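Local coordinates for probable starch synthase 4, chloroplastic/amyloplastic (Arabidopsis thaliana, PDB 6GNE), which belongs to the starch synthase family of GT-B glycosyltransferases and binds adenosine-5'-diphosphate and a glycan in the cleft between its two lobes and a further glycan at a separate site, at residues G313-L318 against V342-S347; H325-A330 against L389-S394; R354-I359 against V369-K374. One frame throughout, in Å; residues are numbered along the deposited sequence.

Interaction 1: residues G313-L318 against V342-S347. With ADP (adenosine-5'-diphosphate), chain F; AC1 (4,6-dideoxy-4-{[(1S,4R,5S,6S)-4,5,6-trihydroxy-3-(hydroxymethyl)cyclohex-2-en-1-yl]amino}-alpha-D-glucopyranose), chain C.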
# COMPACT_ATOMS: atom_id res chain seq x y z
N GLY A 313 -4.28 18.50 6.62
CA GLY A 313 -3.06 17.73 6.32
C GLY A 313 -3.22 16.91 5.05
O GLY A 313 -4.34 16.59 4.61
N CYS A 314 -2.08 16.61 4.44
CA CYS A 314 -2.00 15.77 3.28
C CYS A 314 -0.66 15.08 3.32
O CYS A 314 0.39 15.75 3.37
CB CYS A 314 -2.11 16.60 2.00
SG CYS A 314 -1.97 15.62 0.49
N ILE A 315 -0.69 13.74 3.31
CA ILE A 315 0.50 12.86 3.31
C ILE A 315 0.33 11.89 2.17
O ILE A 315 -0.57 11.05 2.18
CB ILE A 315 0.61 12.06 4.61
CG1 ILE A 315 0.85 13.00 5.79
CG2 ILE A 315 1.74 11.05 4.51
CD1 ILE A 315 0.49 12.41 7.13
N THR A 316 1.22 11.97 1.19
CA THR A 316 1.01 11.23 -0.05
C THR A 316 2.27 11.23 -0.91
O THR A 316 3.17 12.06 -0.74
CB THR A 316 -0.14 11.87 -0.86
OG1 THR A 316 -0.49 11.03 -1.96
CG2 THR A 316 0.24 13.26 -1.36
N ARG A 317 2.31 10.29 -1.84
CA ARG A 317 3.24 10.36 -2.94
C ARG A 317 2.57 11.31 -3.92
O ARG A 317 1.37 11.28 -4.08
CB ARG A 317 3.49 8.97 -3.57
CG ARG A 317 4.18 7.99 -2.61
CD ARG A 317 4.21 6.52 -3.06
NE ARG A 317 2.91 6.08 -3.60
CZ ARG A 317 2.58 6.02 -4.89
NH1 ARG A 317 3.48 6.35 -5.81
NH2 ARG A 317 1.36 5.60 -5.28
N LEU A 318 3.36 12.15 -4.56
CA LEU A 318 2.87 13.14 -5.48
C LEU A 318 3.00 12.64 -6.91
O LEU A 318 3.97 12.92 -7.60
CB LEU A 318 3.62 14.44 -5.27
CG LEU A 318 3.43 15.14 -3.91
CD1 LEU A 318 4.50 16.21 -3.76
CD2 LEU A 318 2.06 15.78 -3.79
N VAL A 342 -0.60 21.65 5.87
CA VAL A 342 0.67 20.97 5.95
C VAL A 342 0.71 19.82 4.95
O VAL A 342 -0.09 18.91 5.06
CB VAL A 342 0.92 20.38 7.36
CG1 VAL A 342 2.23 19.64 7.40
CG2 VAL A 342 1.03 21.51 8.36
N LEU A 343 1.64 19.88 4.01
CA LEU A 343 1.83 18.82 3.03
C LEU A 343 3.12 18.09 3.37
O LEU A 343 4.18 18.70 3.57
CB LEU A 343 1.92 19.36 1.60
CG LEU A 343 2.24 18.38 0.48
CD1 LEU A 343 1.17 17.31 0.36
CD2 LEU A 343 2.33 19.10 -0.84
N LEU A 344 3.02 16.77 3.41
CA LEU A 344 4.18 15.90 3.44
C LEU A 344 4.09 14.97 2.24
O LEU A 344 3.22 14.13 2.18
CB LEU A 344 4.21 15.11 4.74
CG LEU A 344 5.32 14.09 4.91
CD1 LEU A 344 6.66 14.79 4.77
CD2 LEU A 344 5.16 13.46 6.29
N GLY A 345 4.97 15.15 1.27
CA GLY A 345 4.95 14.28 0.10
C GLY A 345 6.14 14.52 -0.79
O GLY A 345 6.69 15.62 -0.80
N SER A 346 6.54 13.50 -1.55
CA SER A 346 7.45 13.76 -2.66
C SER A 346 7.07 12.98 -3.89
O SER A 346 6.31 12.05 -3.83
CB SER A 346 8.93 13.56 -2.28
OG SER A 346 9.14 12.24 -1.90
N SER A 347 7.62 13.43 -5.02
CA SER A 347 7.28 12.94 -6.32
C SER A 347 8.50 12.31 -6.94
O SER A 347 9.55 12.94 -6.93
CB SER A 347 6.87 14.09 -7.24
OG SER A 347 6.40 13.61 -8.49
PB ADP F . 0.02 4.37 -1.99
O1B ADP F . 0.16 2.89 -1.79
O2B ADP F . 1.21 5.22 -1.64
O3B ADP F . -0.49 4.68 -3.38
PA ADP F . -1.61 4.13 0.38
O1A ADP F . -2.59 5.08 1.02
O2A ADP F . -2.15 2.75 0.12
O3A ADP F . -1.13 4.86 -0.97
O5' ADP F . -0.28 3.97 1.26
C5' ADP F . 0.53 5.09 1.63
C4' ADP F . 1.42 4.85 2.86
O4' ADP F . 2.66 5.54 2.71
C3' ADP F . 0.84 5.41 4.14
O3' ADP F . 1.36 4.67 5.24
C2' ADP F . 1.38 6.81 4.20
O2' ADP F . 1.42 7.34 5.51
C1' ADP F . 2.77 6.60 3.67
N9 ADP F . 3.34 7.78 2.99
C8 ADP F . 3.07 8.22 1.76
N7 ADP F . 3.83 9.30 1.46
C5 ADP F . 4.61 9.57 2.52
C6 ADP F . 5.64 10.58 2.89
N6 ADP F . 5.98 11.56 2.02
N1 ADP F . 6.21 10.48 4.13
C2 ADP F . 5.84 9.50 4.99
N3 ADP F . 4.91 8.57 4.72
C4 ADP F . 4.28 8.56 3.53
C1 AC1 C . 4.04 0.04 -5.85
O2 AC1 C . 2.95 -1.81 -6.97
C2 AC1 C . 2.86 -0.93 -5.84
C4A AC1 C . -3.31 0.68 -2.15
C3 AC1 C . 1.51 -0.19 -5.78
O3 AC1 C . 0.49 -1.18 -5.71
C4 AC1 C . 1.50 0.76 -4.57
N4A AC1 C . 0.22 1.47 -4.37
C5 AC1 C . 2.67 1.71 -4.77
O5 AC1 C . 3.90 0.97 -4.78
C6 AC1 C . 2.82 2.73 -3.66
C1B AC1 C . -1.06 0.81 -4.08
C2B AC1 C . -2.29 1.75 -4.21
O2B AC1 C . -1.99 3.02 -4.81
C3B AC1 C . -3.05 1.98 -2.91
O3B AC1 C . -4.34 2.47 -3.27
O4 AC1 C . -3.94 0.99 -0.90
C5B AC1 C . -2.05 -0.11 -1.96
C7B AC1 C . -1.02 0.01 -2.80
C6B AC1 C . -1.96 -1.10 -0.82
O6B AC1 C . -2.92 -2.15 -0.99
O HOH W 1 5.74 10.59 -0.62

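Interaction 2: residues H325-A330 against L389-S394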
# COMPACT_ATOMS: atom_id res chain seq x y z
N HIS A 325 -3.20 18.10 -9.07
CA HIS A 325 -3.75 19.41 -9.40
C HIS A 325 -4.75 19.85 -8.33
O HIS A 325 -4.77 21.03 -7.97
CB HIS A 325 -4.37 19.46 -10.82
CG HIS A 325 -3.37 19.28 -11.92
ND1 HIS A 325 -2.28 20.11 -12.07
CD2 HIS A 325 -3.28 18.35 -12.91
CE1 HIS A 325 -1.56 19.70 -13.10
NE2 HIS A 325 -2.14 18.64 -13.63
N LEU A 326 -5.55 18.90 -7.84
CA LEU A 326 -6.47 19.14 -6.72
C LEU A 326 -5.76 19.38 -5.40
O LEU A 326 -6.23 20.19 -4.61
CB LEU A 326 -7.49 18.00 -6.57
CG LEU A 326 -8.43 17.88 -7.76
CD1 LEU A 326 -9.28 16.63 -7.60
CD2 LEU A 326 -9.29 19.16 -7.92
N ILE A 327 -4.65 18.70 -5.16
CA ILE A 327 -3.85 18.95 -3.97
C ILE A 327 -3.28 20.37 -4.03
O ILE A 327 -3.38 21.12 -3.05
CB ILE A 327 -2.73 17.93 -3.81
CG1 ILE A 327 -3.35 16.56 -3.50
CG2 ILE A 327 -1.81 18.32 -2.68
CD1 ILE A 327 -2.40 15.38 -3.60
N ARG A 328 -2.68 20.73 -5.16
CA ARG A 328 -2.24 22.10 -5.39
C ARG A 328 -3.35 23.12 -5.10
O ARG A 328 -3.11 24.08 -4.36
CB ARG A 328 -1.77 22.26 -6.82
CG ARG A 328 -1.20 23.63 -7.13
CD ARG A 328 -1.09 23.89 -8.61
NE ARG A 328 -0.01 24.85 -8.84
CZ ARG A 328 -0.11 26.19 -8.74
NH1 ARG A 328 0.95 26.96 -8.99
NH2 ARG A 328 -1.27 26.77 -8.39
N HIS A 329 -4.54 22.91 -5.66
CA HIS A 329 -5.67 23.81 -5.46
C HIS A 329 -6.05 23.91 -4.00
O HIS A 329 -6.33 24.98 -3.50
CB HIS A 329 -6.89 23.38 -6.27
CG HIS A 329 -8.13 24.18 -5.95
ND1 HIS A 329 -8.22 25.52 -6.21
CD2 HIS A 329 -9.30 23.83 -5.37
CE1 HIS A 329 -9.41 25.96 -5.82
NE2 HIS A 329 -10.09 24.95 -5.31
N ALA A 330 -6.06 22.78 -3.32
CA ALA A 330 -6.46 22.70 -1.91
C ALA A 330 -5.57 23.53 -1.00
O ALA A 330 -6.05 24.00 0.02
CB ALA A 330 -6.46 21.25 -1.45
N LEU A 389 -8.35 17.94 9.50
CA LEU A 389 -8.86 17.48 8.24
C LEU A 389 -7.72 16.86 7.44
O LEU A 389 -6.56 17.27 7.58
CB LEU A 389 -9.44 18.68 7.48
CG LEU A 389 -10.70 19.33 8.05
CD1 LEU A 389 -11.05 20.64 7.39
CD2 LEU A 389 -11.86 18.39 7.86
N PHE A 390 -8.07 15.91 6.59
CA PHE A 390 -7.11 15.16 5.78
C PHE A 390 -7.67 14.93 4.38
O PHE A 390 -8.77 14.38 4.24
CB PHE A 390 -6.79 13.82 6.45
CG PHE A 390 -5.64 13.12 5.81
CD1 PHE A 390 -5.83 12.29 4.70
CD2 PHE A 390 -4.34 13.34 6.26
CE1 PHE A 390 -4.78 11.68 4.07
CE2 PHE A 390 -3.26 12.70 5.64
CZ PHE A 390 -3.48 11.87 4.54
N ILE A 391 -6.91 15.31 3.35
CA ILE A 391 -7.45 15.25 1.98
C ILE A 391 -6.88 14.10 1.13
O ILE A 391 -5.68 13.87 1.15
CB ILE A 391 -7.28 16.59 1.23
CG1 ILE A 391 -5.81 17.03 1.12
CG2 ILE A 391 -8.11 17.67 1.89
CD1 ILE A 391 -5.56 17.85 -0.14
N ILE A 392 -7.75 13.42 0.40
CA ILE A 392 -7.38 12.33 -0.51
C ILE A 392 -8.22 12.54 -1.79
O ILE A 392 -9.23 11.85 -2.04
CB ILE A 392 -7.63 10.87 0.05
CG1 ILE A 392 -7.64 10.83 1.58
CG2 ILE A 392 -6.60 9.87 -0.47
CD1 ILE A 392 -8.89 11.38 2.23
N PRO A 393 -7.83 13.48 -2.62
CA PRO A 393 -8.63 13.78 -3.79
C PRO A 393 -8.18 12.99 -5.02
O PRO A 393 -7.90 13.58 -6.08
CB PRO A 393 -8.38 15.27 -3.95
CG PRO A 393 -6.95 15.37 -3.62
CD PRO A 393 -6.79 14.48 -2.42
N SER A 394 -8.12 11.66 -4.89
CA SER A 394 -7.46 10.80 -5.89
C SER A 394 -8.23 10.70 -7.20
O SER A 394 -9.46 10.69 -7.22
CB SER A 394 -7.22 9.40 -5.31
OG SER A 394 -6.54 9.46 -4.06

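Interaction 3: residues R354-I359 against V369-K374. With ADP (adenosine-5'-diphosphate), chain F.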
# COMPACT_ATOMS: atom_id res chain seq x y z
N ARG A 354 9.24 19.91 -9.19
CA ARG A 354 9.56 21.31 -9.51
C ARG A 354 8.34 22.25 -9.22
O ARG A 354 8.50 23.33 -8.67
CB ARG A 354 10.00 21.36 -10.98
CG ARG A 354 10.79 22.57 -11.44
CD ARG A 354 11.79 22.22 -12.52
NE ARG A 354 11.10 21.64 -13.69
CZ ARG A 354 11.20 20.37 -14.13
NH1 ARG A 354 12.03 19.47 -13.59
NH2 ARG A 354 10.48 20.01 -15.20
N GLU A 355 7.13 21.80 -9.54
CA GLU A 355 5.90 22.58 -9.35
C GLU A 355 5.63 22.81 -7.85
O GLU A 355 5.29 23.93 -7.44
CB GLU A 355 4.71 21.85 -10.00
CG GLU A 355 3.38 22.62 -10.15
CD GLU A 355 2.18 21.66 -10.39
OE1 GLU A 355 1.03 21.94 -9.94
OE2 GLU A 355 2.36 20.57 -11.01
N PHE A 356 5.79 21.76 -7.05
CA PHE A 356 5.61 21.87 -5.61
C PHE A 356 6.75 22.62 -4.92
O PHE A 356 6.52 23.35 -3.97
CB PHE A 356 5.34 20.49 -4.97
CG PHE A 356 3.92 20.04 -5.15
CD1 PHE A 356 3.51 19.43 -6.34
CD2 PHE A 356 2.98 20.30 -4.18
CE1 PHE A 356 2.21 19.07 -6.55
CE2 PHE A 356 1.65 19.93 -4.39
CZ PHE A 356 1.28 19.31 -5.57
N GLU A 357 7.97 22.44 -5.42
CA GLU A 357 9.13 23.19 -4.94
C GLU A 357 8.91 24.70 -5.05
O GLU A 357 9.35 25.45 -4.18
CB GLU A 357 10.42 22.80 -5.69
CG GLU A 357 11.17 21.64 -5.03
CD GLU A 357 12.27 21.00 -5.89
OE1 GLU A 357 12.72 19.91 -5.50
OE2 GLU A 357 12.68 21.58 -6.94
N GLY A 358 8.23 25.13 -6.13
CA GLY A 358 7.87 26.54 -6.35
C GLY A 358 6.86 27.06 -5.34
O GLY A 358 6.99 28.15 -4.79
N ILE A 359 5.85 26.25 -5.08
CA ILE A 359 4.84 26.56 -4.07
C ILE A 359 5.48 26.64 -2.67
O ILE A 359 5.11 27.48 -1.86
CB ILE A 359 3.70 25.53 -4.07
CG1 ILE A 359 2.93 25.58 -5.38
CG2 ILE A 359 2.74 25.80 -2.92
CD1 ILE A 359 2.15 24.35 -5.71
N VAL A 369 0.94 27.93 6.00
CA VAL A 369 1.20 26.89 5.01
C VAL A 369 2.64 26.41 5.06
O VAL A 369 3.55 27.23 4.97
CB VAL A 369 0.86 27.38 3.59
CG1 VAL A 369 1.16 26.31 2.55
CG2 VAL A 369 -0.62 27.71 3.52
N ARG A 370 2.85 25.10 5.20
CA ARG A 370 4.19 24.52 5.10
C ARG A 370 4.16 23.27 4.27
O ARG A 370 3.28 22.45 4.43
CB ARG A 370 4.78 24.23 6.48
CG ARG A 370 6.29 23.98 6.46
CD ARG A 370 7.16 25.24 6.38
NE ARG A 370 7.01 26.09 7.56
CZ ARG A 370 6.34 27.26 7.61
NH1 ARG A 370 5.71 27.74 6.53
NH2 ARG A 370 6.25 27.96 8.76
N LEU A 371 5.13 23.15 3.37
CA LEU A 371 5.26 22.00 2.47
C LEU A 371 6.56 21.30 2.80
O LEU A 371 7.60 21.93 2.86
CB LEU A 371 5.30 22.47 1.01
CG LEU A 371 3.95 22.65 0.35
CD1 LEU A 371 3.12 23.69 1.07
CD2 LEU A 371 4.11 23.06 -1.10
N LEU A 372 6.47 19.99 3.02
CA LEU A 372 7.63 19.19 3.42
C LEU A 372 7.86 18.14 2.32
O LEU A 372 7.25 17.08 2.31
CB LEU A 372 7.36 18.57 4.79
CG LEU A 372 7.23 19.65 5.88
CD1 LEU A 372 6.43 19.11 7.07
CD2 LEU A 372 8.59 20.20 6.31
N LEU A 373 8.69 18.51 1.36
CA LEU A 373 8.85 17.72 0.14
C LEU A 373 9.85 16.61 0.32
O LEU A 373 10.99 16.72 -0.10
CB LEU A 373 9.20 18.63 -1.04
CG LEU A 373 8.14 19.73 -1.29
CD1 LEU A 373 8.50 20.50 -2.57
CD2 LEU A 373 6.72 19.20 -1.34
N LYS A 374 9.42 15.56 1.00
CA LYS A 374 10.26 14.43 1.38
C LYS A 374 9.43 13.27 1.95
O LYS A 374 8.28 13.46 2.32
CB LYS A 374 11.31 14.86 2.43
CG LYS A 374 10.68 15.33 3.75
CD LYS A 374 11.69 15.97 4.68
CE LYS A 374 11.08 16.09 6.07
NZ LYS A 374 12.04 16.72 6.99
PB ADP F . 0.02 4.37 -1.99
O1B ADP F . 0.16 2.89 -1.79
O2B ADP F . 1.21 5.22 -1.64
O3B ADP F . -0.49 4.68 -3.38
PA ADP F . -1.61 4.13 0.38
O1A ADP F . -2.59 5.08 1.02
O2A ADP F . -2.15 2.75 0.12
O3A ADP F . -1.13 4.86 -0.97
O5' ADP F . -0.28 3.97 1.26
C5' ADP F . 0.53 5.09 1.63
C4' ADP F . 1.42 4.85 2.86
O4' ADP F . 2.66 5.54 2.71
C3' ADP F . 0.84 5.41 4.14
O3' ADP F . 1.36 4.67 5.24
C2' ADP F . 1.38 6.81 4.20
O2' ADP F . 1.42 7.34 5.51
C1' ADP F . 2.77 6.60 3.67
N9 ADP F . 3.34 7.78 2.99
C8 ADP F . 3.07 8.22 1.76
N7 ADP F . 3.83 9.30 1.46
C5 ADP F . 4.61 9.57 2.52
C6 ADP F . 5.64 10.58 2.89
N6 ADP F . 5.98 11.56 2.02
N1 ADP F . 6.21 10.48 4.13
C2 ADP F . 5.84 9.50 4.99
N3 ADP F . 4.91 8.57 4.72
C4 ADP F . 4.28 8.56 3.53

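Interaction 1: residues G313-L318 against V342-S347
Three backbone hydrogen bonds join the parallel strands, with Gly313, Cys314 and Ile315 in register with Val342, Leu343 and Leu344. Cys314 N donates to Val342 O (3.1 Å), and the carbonyl of Cys314 takes the straight bond from Leu344 N (N to O 2.8 Å, 174° at the hydrogen). Thr316 N then reaches Leu344 O at 3.1 Å. CA-H...O contacts from Gly313, Ile315 and Leu343 run beside these bonds.

Past this paired part the chains stay linked by other means. Leu318 N bonds to Ser346 O at 3.0 Å, coming in above the carbonyl plane. Ser347 OG, swung anti to its own N (chi1 -174°), gives a 2.7 Å bond to Leu318 O, and it is also bonded to Val349 N. A water bridges the strand ends, donating to Thr316 O and accepting from Ser346 N and from N6 of ADP.

The ligand contacts lie at these C-terminal ends, as in other nucleotide-binding parallel sheets. Arg317 bends at chi3 (-44°) and turns its guanidinium edge to the beta phosphate: Arg317 NE donates to ADP O2B at 2.7 Å and Arg317 NH2 to ADP O3B at 2.8 Å. C6 of AC1 sits over one face of that group. Ile315 CG2 touches the adenine at C4 and C5, with Leu344 CG beside N1.

Apolar contacts are split between the faces of the sheet. Cys314 SG meets Leu343 CD1 at 3.6 Å on one; on the other, the side chains of Ile315 and Leu344 cross obliquely, CG1 of Ile315 touching CB of Leu344.

Helix 377-386 covers the Ile315 and Leu344 face through Ile383, whereas Ile327 of helix 324-336 packs on Cys314 and Phe356 of helix 350-362 on Leu343. Strands 389-392 and 369-372 extend the sheet beyond the pair on its two flanks.

Interaction 2: residues H325-A330 against L389-S394
Ala330 N bonds to Leu326 O at 2.9 Å inside the helix, and this turn of helix sets both residues on the side that faces Ile391 and Pro393. No hydrogen bond crosses to the second segment; the side chains meet through apolar groups. Pro393 brings its ring up to two side chains at once. Pro393 CB lies 3.9 Å from Leu326 CB, the two side chains sliding past each other in opposite directions, and Pro393 CG lies 3.8 Å from Ile327 CG1, where the side chains cross at about a right angle. Leu326 CD1 reaches on to the carbonyl oxygen of Pro393.

The helix packs here on one face of the parallel, Rossmann-like sheet of the C-terminal domain of the GT-B fold, next to the strand end where the chain leaves the sheet. Pro393 is the centre of an inverse gamma turn, closed by a weak bond from Ser394 N to Ile392 O, and the turn follows directly on strand 389-392.

Two residues earlier, Ile391 carries CG1 between its backbone N and carbonyl carbon (chi1 59°), and this places CD1 against the helix. Ile391 CD1 meets Ala330 CB at 3.8 Å and Ile327 CG1 at 4.2 Å. Phe451 of helix 448-464 also packs on Ala330, while Ile391 rests against Val312, Cys314 and Ile414 of the flanking strands.

Interaction 3: residues R354-I359 against V369-K374
Leu371 and Leu373 are two bumps that press into one side of the 354-359 part of helix 350-362. The methyl CD2 of Leu371 enters the hollow between Phe356 and Ile359: it lies 3.6 Å from Ile359 CG2, close to the carbonyl oxygen of Phe356, and near the plane of the phenyl ring at its edge, 4.3 Å from Phe356 CD2. Ile359 meets it with the branch that stands anti to its backbone N, since CG1 takes the place beside that N (chi1 -65°).

Leu373 packs against Phe356 and Glu357. Leu373 CD1 rests on the peptide joining these two residues, with Phe356 C at 3.6 Å and Glu357 N at 3.5 Å, while CD2 leans on Phe356 CB. The exposed Glu357 lays its CG against Leu373 CD1 at 3.8 Å. Leu373 is the centre of an inverse gamma turn, whose bond from Lys374 N to Leu372 O is weak; just beyond, Lys374 O accepts a bond from N6 of ADP at 3.0 Å (165°), so the turn lies next to the adenine.

The contact belongs to the beta-alpha-beta unit of strand 340-346, helix 350-362 and strand 369-372. Leu343 of strand 340-346 packs on both Phe356 and Leu371, and helix 324-336 meets Ile359 through Arg328 and Tyr332.

Overall arrangement
After the N-terminal lobe, strand 311-317 leads through helix 324-336 to strand 340-346, where interaction 1 closes the beta-alpha-beta unit. Interaction 2 opens on that helix, before interaction 1 has closed, so the two cross; it closes only at 389-394. Within its long loop nests interaction 3, which follows interaction 1 in series and ties helix 350-362 to an edge strand of the sheet, 369-372. The chain then returns through helix 377-386 to strand 389-392 on the far side of strand 311-317, giving strand order 3-2-1-4. Interactions 1 and 3 both touch ADP, and Phe356 packs near Ile327, bringing interactions 2 and 3 together.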